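Local coordinates for DUF1896 domain-containing protein (Porphyromonas gingivalis, PDB 2APL) that is of unknown function but folds as an all-helical single chain belonging to the DUF1896 family, at residues 14-19 and 32-37; 36-41 and 64-69; 76-81 and 132-137; 100-105 and 145-150. All coordinates share one frame; numbering follows the deposited sequence.

Contact 1. Residues 14-19 and 32-37; sequences LKLETY and PFITAR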
loop_
_atom_site.group_PDB
_atom_site.type_symbol
_atom_site.label_atom_id
_atom_site.label_comp_id
_atom_site.label_asym_id
_atom_site.label_seq_id
_atom_site.Cartn_x
_atom_site.Cartn_y
_atom_site.Cartn_z
ATOM N N LEU A 14 -5.284 9.608 -11.628
ATOM C CA LEU A 14 -4.337 8.727 -12.270
ATOM C C LEU A 14 -3.181 8.316 -11.321
ATOM O O LEU A 14 -2.850 7.146 -11.243
ATOM C CB LEU A 14 -3.790 9.320 -13.580
ATOM C CG LEU A 14 -2.980 8.320 -14.410
ATOM C CD1 LEU A 14 -3.758 7.027 -14.691
ATOM C CD2 LEU A 14 -2.459 8.962 -15.696
ATOM N N LYS A 15 -2.598 9.281 -10.606
ATOM C CA LYS A 15 -1.515 8.978 -9.671
ATOM C C LYS A 15 -1.965 7.966 -8.604
ATOM O O LYS A 15 -1.186 7.098 -8.197
ATOM C CB LYS A 15 -1.049 10.254 -8.960
ATOM C CG LYS A 15 -0.243 11.230 -9.850
ATOM C CD LYS A 15 0.191 12.473 -9.019
ATOM C CE LYS A 15 1.251 12.134 -7.992
ATOM N NZ LYS A 15 1.643 13.391 -7.337
ATOM N N LEU A 16 -3.207 8.117 -8.120
ATOM C CA LEU A 16 -3.696 7.291 -7.011
ATOM C C LEU A 16 -4.046 5.925 -7.579
ATOM O O LEU A 16 -3.738 4.882 -6.976
ATOM C CB LEU A 16 -4.984 7.890 -6.376
ATOM C CG LEU A 16 -5.645 7.086 -5.229
ATOM C CD1 LEU A 16 -4.645 6.730 -4.082
ATOM C CD2 LEU A 16 -6.841 7.873 -4.657
ATOM N N GLU A 17 -4.648 5.905 -8.765
ATOM C CA GLU A 17 -4.943 4.582 -9.383
ATOM C C GLU A 17 -3.676 3.763 -9.568
ATOM O O GLU A 17 -3.612 2.567 -9.216
ATOM C CB GLU A 17 -5.714 4.733 -10.671
ATOM C CG GLU A 17 -7.203 5.126 -10.439
ATOM C CD GLU A 17 -7.900 5.275 -11.758
ATOM O OE1 GLU A 17 -7.242 5.077 -12.794
ATOM O OE2 GLU A 17 -9.083 5.562 -11.792
ATOM N N THR A 18 -2.656 4.397 -10.101
ATOM C CA THR A 18 -1.367 3.728 -10.333
ATOM C C THR A 18 -0.745 3.212 -8.995
ATOM O O THR A 18 -0.294 2.093 -8.894
ATOM C CB THR A 18 -0.454 4.662 -11.102
ATOM O OG1 THR A 18 -1.069 4.954 -12.381
ATOM C CG2 THR A 18 0.963 4.028 -11.322
ATOM N N TYR A 19 -0.748 4.072 -7.994
ATOM C CA TYR A 19 -0.168 3.777 -6.704
ATOM C C TYR A 19 -0.886 2.587 -6.062
ATOM O O TYR A 19 -0.233 1.692 -5.544
ATOM C CB TYR A 19 -0.269 5.026 -5.799
ATOM C CG TYR A 19 0.468 4.825 -4.482
ATOM C CD1 TYR A 19 1.819 5.016 -4.432
ATOM C CD2 TYR A 19 -0.215 4.465 -3.279
ATOM C CE1 TYR A 19 2.543 4.834 -3.270
ATOM C CE2 TYR A 19 0.512 4.314 -2.061
ATOM C CZ TYR A 19 1.905 4.469 -2.094
ATOM O OH TYR A 19 2.725 4.363 -0.978
ATOM N N PRO A 32 -15.396 4.080 -4.808
ATOM C CA PRO A 32 -15.683 5.062 -3.758
ATOM C C PRO A 32 -14.444 5.677 -3.121
ATOM O O PRO A 32 -14.422 6.864 -2.917
ATOM C CB PRO A 32 -16.491 4.251 -2.725
ATOM C CG PRO A 32 -17.134 3.152 -3.538
ATOM C CD PRO A 32 -16.101 2.804 -4.568
ATOM N N PHE A 33 -13.392 4.893 -2.846
ATOM C CA PHE A 33 -12.267 5.487 -2.181
ATOM C C PHE A 33 -11.502 6.394 -3.147
ATOM O O PHE A 33 -11.120 7.505 -2.796
ATOM C CB PHE A 33 -11.313 4.405 -1.694
ATOM C CG PHE A 33 -10.028 4.964 -1.130
ATOM C CD1 PHE A 33 -10.060 5.702 0.078
ATOM C CD2 PHE A 33 -8.790 4.744 -1.808
ATOM C CE1 PHE A 33 -8.878 6.229 0.611
ATOM C CE2 PHE A 33 -7.588 5.271 -1.288
ATOM C CZ PHE A 33 -7.629 5.998 -0.067
ATOM N N ILE A 34 -11.229 5.867 -4.341
ATOM C CA ILE A 34 -10.485 6.621 -5.359
ATOM C C ILE A 34 -11.131 7.959 -5.688
ATOM O O ILE A 34 -10.461 9.025 -5.678
ATOM C CB ILE A 34 -10.268 5.739 -6.616
ATOM C CG1 ILE A 34 -9.254 4.625 -6.291
ATOM C CG2 ILE A 34 -9.749 6.577 -7.837
ATOM C CD1 ILE A 34 -9.388 3.360 -7.223
ATOM N N THR A 35 -12.449 7.933 -5.896
ATOM C CA THR A 35 -13.220 9.192 -6.131
ATOM C C THR A 35 -13.054 10.145 -4.941
ATOM O O THR A 35 -12.688 11.334 -5.096
ATOM C CB THR A 35 -14.694 8.854 -6.347
ATOM O OG1 THR A 35 -14.782 7.936 -7.448
ATOM C CG2 THR A 35 -15.535 10.113 -6.642
ATOM N N ALA A 36 -13.305 9.617 -3.750
ATOM C CA ALA A 36 -13.306 10.467 -2.568
ATOM C C ALA A 36 -11.911 11.015 -2.254
ATOM O O ALA A 36 -11.773 12.188 -1.941
ATOM C CB ALA A 36 -13.850 9.739 -1.440
ATOM N N ARG A 37 -10.885 10.172 -2.342
ATOM C CA ARG A 37 -9.533 10.615 -2.078
ATOM C C ARG A 37 -8.980 11.590 -3.179
ATOM O O ARG A 37 -8.334 12.600 -2.859
ATOM C CB ARG A 37 -8.614 9.394 -1.900
ATOM C CG ARG A 37 -7.164 9.720 -1.573
ATOM C CD ARG A 37 -7.091 10.542 -0.275
ATOM N NE ARG A 37 -7.459 9.828 0.938
ATOM C CZ ARG A 37 -6.621 9.107 1.674
ATOM N NH1 ARG A 37 -5.357 8.907 1.285
ATOM N NH2 ARG A 37 -7.063 8.567 2.804
#

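Contact 2. Residues 36-41 and 64-69; sequences ARSDEA and EVLYQG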
loop_
_atom_site.group_PDB
_atom_site.type_symbol
_atom_site.label_atom_id
_atom_site.label_comp_id
_atom_site.label_asym_id
_atom_site.label_seq_id
_atom_site.Cartn_x
_atom_site.Cartn_y
_atom_site.Cartn_z
ATOM N N ALA A 36 -13.305 9.617 -3.750
ATOM C CA ALA A 36 -13.306 10.467 -2.568
ATOM C C ALA A 36 -11.911 11.015 -2.254
ATOM O O ALA A 36 -11.773 12.188 -1.941
ATOM C CB ALA A 36 -13.850 9.739 -1.440
ATOM N N ARG A 37 -10.885 10.172 -2.342
ATOM C CA ARG A 37 -9.533 10.615 -2.078
ATOM C C ARG A 37 -8.980 11.590 -3.179
ATOM O O ARG A 37 -8.334 12.600 -2.859
ATOM C CB ARG A 37 -8.614 9.394 -1.900
ATOM C CG ARG A 37 -7.164 9.720 -1.573
ATOM C CD ARG A 37 -7.091 10.542 -0.275
ATOM N NE ARG A 37 -7.459 9.828 0.938
ATOM C CZ ARG A 37 -6.621 9.107 1.674
ATOM N NH1 ARG A 37 -5.357 8.907 1.285
ATOM N NH2 ARG A 37 -7.063 8.567 2.804
ATOM N N SER A 38 -9.281 11.322 -4.435
ATOM C CA SER A 38 -8.928 12.249 -5.506
ATOM C C SER A 38 -9.581 13.657 -5.334
ATOM O O SER A 38 -8.921 14.667 -5.576
ATOM C CB SER A 38 -9.255 11.630 -6.867
ATOM O OG SER A 38 -8.498 10.411 -7.004
ATOM N N ASP A 39 -10.874 13.682 -4.974
ATOM C CA ASP A 39 -11.608 14.889 -4.609
ATOM C C ASP A 39 -10.937 15.646 -3.449
ATOM O O ASP A 39 -10.776 16.873 -3.526
ATOM C CB ASP A 39 -13.049 14.546 -4.173
ATOM C CG ASP A 39 -14.000 14.295 -5.348
ATOM O OD1 ASP A 39 -13.548 14.391 -6.507
ATOM O OD2 ASP A 39 -15.227 14.013 -5.111
ATOM N N GLU A 40 -10.540 14.924 -2.387
ATOM C CA GLU A 40 -9.796 15.549 -1.300
ATOM C C GLU A 40 -8.484 16.203 -1.724
ATOM O O GLU A 40 -8.132 17.284 -1.184
ATOM C CB GLU A 40 -9.451 14.566 -0.153
ATOM C CG GLU A 40 -10.594 13.935 0.516
ATOM C CD GLU A 40 -10.156 12.882 1.530
ATOM O OE1 GLU A 40 -9.064 13.018 2.213
ATOM O OE2 GLU A 40 -10.952 11.922 1.656
ATOM N N ALA A 41 -7.693 15.495 -2.549
ATOM C CA ALA A 41 -6.435 16.045 -3.043
ATOM C C ALA A 41 -6.665 17.330 -3.875
ATOM O O ALA A 41 -5.967 18.338 -3.710
ATOM C CB ALA A 41 -5.672 14.996 -3.904
ATOM N N GLU A 64 0.649 14.680 -0.928
ATOM C CA GLU A 64 0.791 14.152 0.454
ATOM C C GLU A 64 -0.589 13.743 0.978
ATOM O O GLU A 64 -0.715 12.688 1.631
ATOM C CB GLU A 64 1.422 15.187 1.408
ATOM C CG GLU A 64 2.684 15.828 0.838
ATOM C CD GLU A 64 3.964 15.373 1.500
ATOM O OE1 GLU A 64 4.142 14.125 1.653
ATOM O OE2 GLU A 64 4.797 16.266 1.862
ATOM N N VAL A 65 -1.616 14.559 0.645
ATOM C CA VAL A 65 -3.031 14.264 0.943
ATOM C C VAL A 65 -3.508 12.970 0.239
ATOM O O VAL A 65 -4.127 12.054 0.849
ATOM C CB VAL A 65 -3.951 15.491 0.570
ATOM C CG1 VAL A 65 -5.434 15.163 0.743
ATOM C CG2 VAL A 65 -3.624 16.689 1.585
ATOM N N LEU A 66 -3.190 12.912 -1.039
ATOM C CA LEU A 66 -3.541 11.741 -1.845
ATOM C C LEU A 66 -3.076 10.412 -1.208
ATOM O O LEU A 66 -3.829 9.439 -1.143
ATOM C CB LEU A 66 -2.923 11.927 -3.230
ATOM C CG LEU A 66 -3.501 11.111 -4.375
ATOM C CD1 LEU A 66 -4.933 11.656 -4.661
ATOM C CD2 LEU A 66 -2.568 11.211 -5.613
ATOM N N TYR A 67 -1.835 10.403 -0.724
ATOM C CA TYR A 67 -1.137 9.208 -0.244
ATOM C C TYR A 67 -1.198 8.963 1.249
ATOM O O TYR A 67 -0.717 7.921 1.740
ATOM C CB TYR A 67 0.331 9.266 -0.684
ATOM C CG TYR A 67 0.557 9.227 -2.200
ATOM C CD1 TYR A 67 -0.145 8.335 -3.021
ATOM C CD2 TYR A 67 1.475 10.088 -2.806
ATOM C CE1 TYR A 67 0.060 8.309 -4.426
ATOM C CE2 TYR A 67 1.682 10.072 -4.205
ATOM C CZ TYR A 67 0.999 9.149 -4.989
ATOM O OH TYR A 67 1.238 9.124 -6.348
ATOM N N GLN A 68 -1.791 9.916 1.963
ATOM C CA GLN A 68 -1.930 9.866 3.404
ATOM C C GLN A 68 -2.491 8.511 3.909
ATOM O O GLN A 68 -3.542 8.079 3.451
ATOM C CB GLN A 68 -2.872 11.013 3.807
ATOM C CG GLN A 68 -3.731 10.703 4.969
ATOM C CD GLN A 68 -2.935 10.834 6.158
ATOM O OE1 GLN A 68 -2.100 11.749 6.216
ATOM N NE2 GLN A 68 -3.113 9.914 7.137
ATOM N N GLY A 69 -1.791 7.893 4.869
ATOM C CA GLY A 69 -2.207 6.599 5.485
ATOM C C GLY A 69 -2.032 5.428 4.534
ATOM O O GLY A 69 -2.391 4.313 4.858
HETATM O O HOH W 1 -5.706 6.415 4.239
#

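Contact 3. Residues 76-81 and 132-137; sequences DTLVSV and TELTGT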
loop_
_atom_site.group_PDB
_atom_site.type_symbol
_atom_site.label_atom_id
_atom_site.label_comp_id
_atom_site.label_asym_id
_atom_site.label_seq_id
_atom_site.Cartn_x
_atom_site.Cartn_y
_atom_site.Cartn_z
ATOM N N ASP A 76 3.105 -5.169 -0.151
ATOM C CA ASP A 76 4.539 -4.970 -0.366
ATOM C C ASP A 76 5.399 -5.711 0.671
ATOM O O ASP A 76 6.469 -6.236 0.341
ATOM C CB ASP A 76 4.902 -3.461 -0.337
ATOM C CG ASP A 76 4.475 -2.696 -1.622
ATOM O OD1 ASP A 76 3.971 -3.319 -2.592
ATOM O OD2 ASP A 76 4.645 -1.436 -1.648
ATOM N N THR A 77 4.961 -5.710 1.934
ATOM C CA THR A 77 5.706 -6.351 3.018
ATOM C C THR A 77 5.792 -7.900 2.786
ATOM O O THR A 77 6.873 -8.522 2.923
ATOM C CB THR A 77 5.052 -6.046 4.390
ATOM O OG1 THR A 77 5.102 -4.653 4.622
ATOM C CG2 THR A 77 5.824 -6.738 5.566
ATOM N N LEU A 78 4.666 -8.491 2.379
ATOM C CA LEU A 78 4.636 -9.943 2.086
ATOM C C LEU A 78 5.525 -10.273 0.889
ATOM O O LEU A 78 6.281 -11.250 0.931
ATOM C CB LEU A 78 3.191 -10.398 1.821
ATOM C CG LEU A 78 2.329 -10.390 3.082
ATOM C CD1 LEU A 78 0.867 -10.505 2.686
ATOM C CD2 LEU A 78 2.719 -11.530 4.041
ATOM N N VAL A 79 5.448 -9.442 -0.152
ATOM C CA VAL A 79 6.265 -9.651 -1.372
ATOM C C VAL A 79 7.749 -9.634 -1.011
ATOM O O VAL A 79 8.505 -10.488 -1.427
ATOM C CB VAL A 79 5.924 -8.599 -2.477
ATOM C CG1 VAL A 79 6.978 -8.555 -3.535
ATOM C CG2 VAL A 79 4.576 -8.911 -3.104
ATOM N N SER A 80 8.149 -8.648 -0.214
ATOM C CA SER A 80 9.539 -8.507 0.235
ATOM C C SER A 80 10.013 -9.682 1.120
ATOM O O SER A 80 11.112 -10.233 0.921
ATOM C CB SER A 80 9.707 -7.161 0.970
ATOM O OG SER A 80 10.990 -7.068 1.582
ATOM N N VAL A 81 9.195 -10.064 2.088
ATOM C CA VAL A 81 9.495 -11.235 2.902
ATOM C C VAL A 81 9.730 -12.434 2.009
ATOM O O VAL A 81 10.735 -13.141 2.173
ATOM C CB VAL A 81 8.439 -11.546 3.975
ATOM C CG1 VAL A 81 8.651 -12.987 4.575
ATOM C CG2 VAL A 81 8.525 -10.551 5.058
ATOM N N THR A 132 10.047 -10.462 11.074
ATOM C CA THR A 132 10.487 -11.720 11.616
ATOM C C THR A 132 9.264 -12.576 11.881
ATOM O O THR A 132 9.267 -13.787 11.606
ATOM C CB THR A 132 11.272 -11.477 12.919
ATOM O OG1 THR A 132 12.434 -10.700 12.597
ATOM C CG2 THR A 132 11.661 -12.784 13.615
ATOM N N GLU A 133 8.190 -11.948 12.371
ATOM C CA GLU A 133 7.034 -12.758 12.745
ATOM C C GLU A 133 6.399 -13.326 11.466
ATOM O O GLU A 133 5.988 -14.495 11.434
ATOM C CB GLU A 133 6.063 -11.942 13.599
ATOM C CG GLU A 133 4.987 -12.713 14.228
ATOM C CD GLU A 133 4.257 -11.954 15.339
ATOM O OE1 GLU A 133 4.484 -10.725 15.560
ATOM O OE2 GLU A 133 3.455 -12.628 16.029
ATOM N N LEU A 134 6.285 -12.492 10.428
ATOM C CA LEU A 134 5.762 -12.952 9.118
ATOM C C LEU A 134 6.601 -14.084 8.483
ATOM O O LEU A 134 6.048 -15.067 7.954
ATOM C CB LEU A 134 5.651 -11.769 8.137
ATOM C CG LEU A 134 4.548 -10.734 8.435
ATOM C CD1 LEU A 134 4.820 -9.461 7.523
ATOM C CD2 LEU A 134 3.100 -11.285 8.282
ATOM N N THR A 135 7.927 -13.949 8.552
ATOM C CA THR A 135 8.854 -14.975 8.071
ATOM C C THR A 135 8.575 -16.320 8.784
ATOM O O THR A 135 8.388 -17.361 8.121
ATOM C CB THR A 135 10.327 -14.500 8.240
ATOM O OG1 THR A 135 10.515 -13.227 7.567
ATOM C CG2 THR A 135 11.320 -15.546 7.706
ATOM N N GLY A 136 8.475 -16.271 10.120
ATOM C CA GLY A 136 8.178 -17.438 10.926
ATOM C C GLY A 136 6.857 -18.116 10.628
ATOM O O GLY A 136 6.760 -19.358 10.617
ATOM N N THR A 137 5.841 -17.306 10.386
ATOM C CA THR A 137 4.541 -17.786 9.974
ATOM C C THR A 137 4.587 -18.527 8.624
ATOM O O THR A 137 4.020 -19.620 8.474
ATOM C CB THR A 137 3.530 -16.601 9.911
ATOM O OG1 THR A 137 3.417 -16.018 11.241
ATOM C CG2 THR A 137 2.155 -17.063 9.407
#

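Contact 4. Residues 100-105 and 145-150; sequences PILLKN and NHLPTI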
loop_
_atom_site.group_PDB
_atom_site.type_symbol
_atom_site.label_atom_id
_atom_site.label_comp_id
_atom_site.label_asym_id
_atom_site.label_seq_id
_atom_site.Cartn_x
_atom_site.Cartn_y
_atom_site.Cartn_z
ATOM N N PRO A 100 -1.159 -11.738 -2.486
ATOM C CA PRO A 100 -2.601 -11.436 -2.320
ATOM C C PRO A 100 -3.385 -12.533 -1.594
ATOM O O PRO A 100 -4.315 -12.224 -0.868
ATOM C CB PRO A 100 -3.135 -11.297 -3.772
ATOM C CG PRO A 100 -1.932 -11.111 -4.609
ATOM C CD PRO A 100 -0.766 -11.770 -3.908
ATOM N N ILE A 101 -2.995 -13.791 -1.773
ATOM C CA ILE A 101 -3.664 -14.918 -1.112
ATOM C C ILE A 101 -3.298 -15.000 0.352
ATOM O O ILE A 101 -4.164 -15.235 1.202
ATOM C CB ILE A 101 -3.297 -16.284 -1.794
ATOM C CG1 ILE A 101 -3.774 -16.334 -3.236
ATOM C CG2 ILE A 101 -3.990 -17.431 -1.102
ATOM C CD1 ILE A 101 -3.301 -15.246 -4.086
ATOM N N LEU A 102 -2.018 -14.834 0.640
ATOM C CA LEU A 102 -1.529 -14.740 2.027
ATOM C C LEU A 102 -2.185 -13.588 2.766
ATOM O O LEU A 102 -2.500 -13.716 3.954
ATOM C CB LEU A 102 -0.018 -14.581 2.072
ATOM C CG LEU A 102 0.778 -15.838 1.746
ATOM C CD1 LEU A 102 2.218 -15.490 1.570
ATOM C CD2 LEU A 102 0.593 -16.899 2.908
ATOM N N LEU A 103 -2.410 -12.460 2.065
ATOM C CA LEU A 103 -3.119 -11.317 2.671
ATOM C C LEU A 103 -4.529 -11.688 3.182
ATOM O O LEU A 103 -5.001 -11.110 4.157
ATOM C CB LEU A 103 -3.175 -10.111 1.709
ATOM C CG LEU A 103 -3.292 -8.728 2.355
ATOM C CD1 LEU A 103 -2.375 -8.554 3.550
ATOM C CD2 LEU A 103 -3.052 -7.622 1.234
ATOM N N LYS A 104 -5.140 -12.721 2.591
ATOM C CA LYS A 104 -6.421 -13.232 3.040
ATOM C C LYS A 104 -6.330 -14.403 4.032
ATOM O O LYS A 104 -7.339 -14.904 4.482
ATOM C CB LYS A 104 -7.253 -13.662 1.827
ATOM C CG LYS A 104 -7.570 -12.514 0.834
ATOM C CD LYS A 104 -7.947 -13.096 -0.569
ATOM C CE LYS A 104 -8.846 -14.396 -0.509
ATOM N NZ LYS A 104 -8.218 -15.773 -0.754
ATOM N N ASN A 105 -5.114 -14.820 4.389
ATOM C CA ASN A 105 -4.927 -15.977 5.228
ATOM C C ASN A 105 -5.104 -15.549 6.685
ATOM O O ASN A 105 -4.523 -14.507 7.121
ATOM C CB ASN A 105 -3.517 -16.532 4.947
ATOM C CG ASN A 105 -3.132 -17.627 5.884
ATOM O OD1 ASN A 105 -2.596 -17.364 6.952
ATOM N ND2 ASN A 105 -3.405 -18.865 5.501
ATOM N N ASN A 145 2.527 -27.984 5.545
ATOM C CA ASN A 145 1.873 -28.188 4.262
ATOM C C ASN A 145 0.494 -27.485 4.142
ATOM O O ASN A 145 -0.453 -28.025 3.563
ATOM C CB ASN A 145 1.822 -29.709 3.918
ATOM C CG ASN A 145 1.636 -29.964 2.434
ATOM O OD1 ASN A 145 2.061 -29.163 1.590
ATOM N ND2 ASN A 145 0.982 -31.073 2.100
ATOM N N HIS A 146 0.414 -26.254 4.637
ATOM C CA HIS A 146 -0.835 -25.502 4.696
ATOM C C HIS A 146 -0.696 -24.201 3.892
ATOM O O HIS A 146 -1.507 -23.286 4.019
ATOM C CB HIS A 146 -1.283 -25.239 6.162
ATOM C CG HIS A 146 -2.049 -26.373 6.784
ATOM N ND1 HIS A 146 -3.429 -26.430 6.800
ATOM C CD2 HIS A 146 -1.625 -27.500 7.408
ATOM C CE1 HIS A 146 -3.823 -27.547 7.393
ATOM N NE2 HIS A 146 -2.748 -28.218 7.771
ATOM N N LEU A 147 0.330 -24.127 3.044
ATOM C CA LEU A 147 0.509 -22.949 2.217
ATOM C C LEU A 147 -0.636 -22.882 1.162
ATOM O O LEU A 147 -0.958 -23.885 0.513
ATOM C CB LEU A 147 1.929 -22.902 1.616
ATOM C CG LEU A 147 2.395 -21.596 0.939
ATOM C CD1 LEU A 147 2.612 -20.436 1.941
ATOM C CD2 LEU A 147 3.653 -21.834 0.109
ATOM N N PRO A 148 -1.303 -21.718 1.056
ATOM C CA PRO A 148 -2.350 -21.563 0.036
ATOM C C PRO A 148 -1.758 -21.728 -1.356
ATOM O O PRO A 148 -0.571 -21.468 -1.575
ATOM C CB PRO A 148 -2.874 -20.139 0.247
ATOM C CG PRO A 148 -2.285 -19.646 1.530
ATOM C CD PRO A 148 -1.095 -20.492 1.862
ATOM N N THR A 149 -2.551 -22.224 -2.295
ATOM C CA THR A 149 -1.959 -22.651 -3.574
ATOM C C THR A 149 -2.471 -21.888 -4.793
ATOM O O THR A 149 -3.257 -20.933 -4.666
ATOM C CB THR A 149 -2.098 -24.184 -3.811
ATOM O OG1 THR A 149 -3.468 -24.570 -3.640
ATOM C CG2 THR A 149 -1.202 -24.980 -2.848
ATOM N N ILE A 150 -1.988 -22.342 -5.959
ATOM C CA ILE A 150 -2.340 -21.836 -7.296
ATOM C C ILE A 150 -1.965 -20.359 -7.507
ATOM O O ILE A 150 -1.175 -20.032 -8.411
ATOM C CB ILE A 150 -3.829 -22.104 -7.632
#

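Contact 1. Residues 14-19 and 32-37
Leu16 of helix 3-23 drives its isobutyl end into the surface that Ile34 and Arg37 present on helix 31-51, and these residues with Glu17 account for most of the buried surface. The leucine trans chi1 (177°) turns CG away from its own backbone N and sends the branch across the gap. Its CD2 does most of the touching: it rests 3.6 Å from Arg37 CG, where the two side chains cross at about a right angle, and 3.9 Å from Ile34 CA, so that it reaches the backbone of the facing helix. CD1, the other arm, approaches Phe33 CE2 obliquely at 4.3 Å.

Ile34 directs its CB toward helix 3-23. Its CG2 meets Glu17 CG at 3.9 Å and so uses the methylene part of the glutamate as an apolar surface; the carboxylate stays beside the same methyl, with OE2 paired to Arg13. Within segment 32-37, Phe33 CZ, at the rim of the ring, lies 3.7 Å above the centre of the guanidinium plane of Arg37, whose NH2 sits at the ring's edge and whose CB covers part of a ring face.

The segments run roughly antiparallel with a marked tilt, their axes 142° apart in direction and 10.1 Å at closest approach. Branched aliphatic residues suit this interface because they fill it without bringing a polar group. Across these two segments the attraction is therefore dispersive and hydrophobic, with the long polar residues lending their carbon stems to the interface and carrying their charges to partners elsewhere, Arg37 to the carbonyl of Leu66.

Contact 2. Residues 36-41 and 64-69
The guanidinium of Arg37 meets segment 64-69 along its edge, where the carbonyl oxygens of Leu66 and Gln68 and a water gather. Arg37 NH1 donates to Leu66 O (2.9 Å) close to the guanidinium plane but from well above the carbonyl plane, and to Gln68 O, also 2.9 Å from NH1, on a lone pair. The water accepts from NH2 and donates to Gln68 O, closing a ring that restrains rotation of the group. Bends at chi2 and chi3 (59° and 68°) curl the chain so that NH1 reaches the carbonyls where helix 55-67 ends, which would probably favour a positive charge. Glu40 adds a long salt bridge of charges only: its OE1, 3.8 Å from Arg37 NE, lies well out of the guanidinium plane.

On the Tyr67 ring, one face carries Leu66 CD2. The other methyl of that leucine, CD1, sits 3.5 Å from Ala41 CB, whose small size lets the backbones come to 5.3 Å between Ala41 CA and Leu66 CA. Val65 CG1 flanks this spot, 4.0 Å from Ala41 N.

The contact joins helix 31-51 to the C-terminal end of helix 55-67; Leu16 of helix 3-23 packs on both, and Lys15 on Leu66 and Tyr67.

Contact 3. Residues 76-81 and 132-137
Leu134 on helix 126-143 and Thr77 on helix 74-85 make a close apolar contact, with Leu134 CD1 and Thr77 CG2 only 3.5 Å apart and the side chains crossing at about a right angle. The threonine places its two branches for separate tasks: CG2 lies trans to the backbone N and faces the leucine, while OG1, anti to the carbonyl carbon and beside the backbone N (chi1 -63°), bonds back to Ser73 O one turn earlier. Its methyl can thus line an apolar interface although the residue is polar. The second methyl of the leucine, CD2, faces Leu78 CD2 at 4.3 Å, and its CB lies 4.4 Å from Val81 CG2, so three residues of helix 74-85 line one side of the leucine.

The two segments cross at -63°, their axes 10.3 Å apart at closest approach. This is a steep helix-to-helix crossing in an all-helical fold, and Thr77 and Val81 extend the interface along helix 126-143 to Tyr127, Tyr131 and Ile138. Helix 106-112 reaches Leu134 through Val111 and Phe112, and helix 94-103 meets Leu78 through Ala99 and Leu103, making Leu134 and Leu78 members of a wider apolar core.

A mixed contact of methyl and hydroxyl flanks the leucine. Val81 CG1 lies 3.5 Å from Thr135 OG1, the nearest CA pair across the segments being that of the same two residues. That hydroxyl is occupied by Tyr131 O within its own helix, which makes it compatible with an apolar neighbour. Val81 suits this site because its beta-branch offers two methyls close to the backbone, and Phe86 touches both it and Thr135.

Contact 4. Residues 100-105 and 145-150
Pro148 lays its ring against Ile101 and Leu102 near the end of helix 94-103, and it has the largest buried area of the contact. The isoleucine supplies its CG2 branch: chi1 of -63° sets CG1 opposite the carbonyl carbon and leaves CG2 trans to the backbone N, directed at the proline. CG2 comes to 3.2 Å from Pro148 CB, tighter than usual van der Waals contact and so of doubtful exactness, with Pro148 CG a more ordinary 3.8 Å from the same methyl. The two side chains slide past each other in opposite directions.

Leu102 crosses Pro148 at about a right angle. Its CD1 takes the extended place, anti to CA (chi2 169°), and CD2, the arm turned back toward the backbone, is the one that meets Pro148 CD at 4.1 Å. Leu147 CD1 reaches the same Leu102 CD2 at 4.2 Å, while Leu141 of helix 126-143 touches both leucines.

Asn105 borders the ring, its ND2 4.2 Å from Pro148 CG, and its OD1 accepts from the backbone N of Ile108. A rigid proline suits the tail because its compact, puckered ring of carbons can cover a helix end and brings no backbone N-H that would need an acceptor.

The arrangement is that of a non-helical C-terminal tail, leaving helix 126-143 by a Schellman motif at Asn145, folded back over the junction where helix 94-103 ends and Asn105 N-caps helix 106-112.

Contacts 1 and 2 share Ala36 and Arg37 and bind helices 3-23, 31-51 and 55-67 into one bundle; contacts 3 and 4 belong to the other part of the chain, their centres 13 Å apart and joined by Leu78 packing on Leu102 and Leu103. Contacts 1 and 3 lie on opposite sides of the chain's centre, about 27 Å apart between centres. Contact 3 is the buried one, contacts 1 and 2 are partly buried, and contact 4 lies at the surface. Direct hydrogen bonds bridge the segments in contact 2 alone, where a helix end exposes carbonyls; contacts 1, 3 and 4 rest on aliphatic packing, between helices in the first two and against an irregular tail in the last.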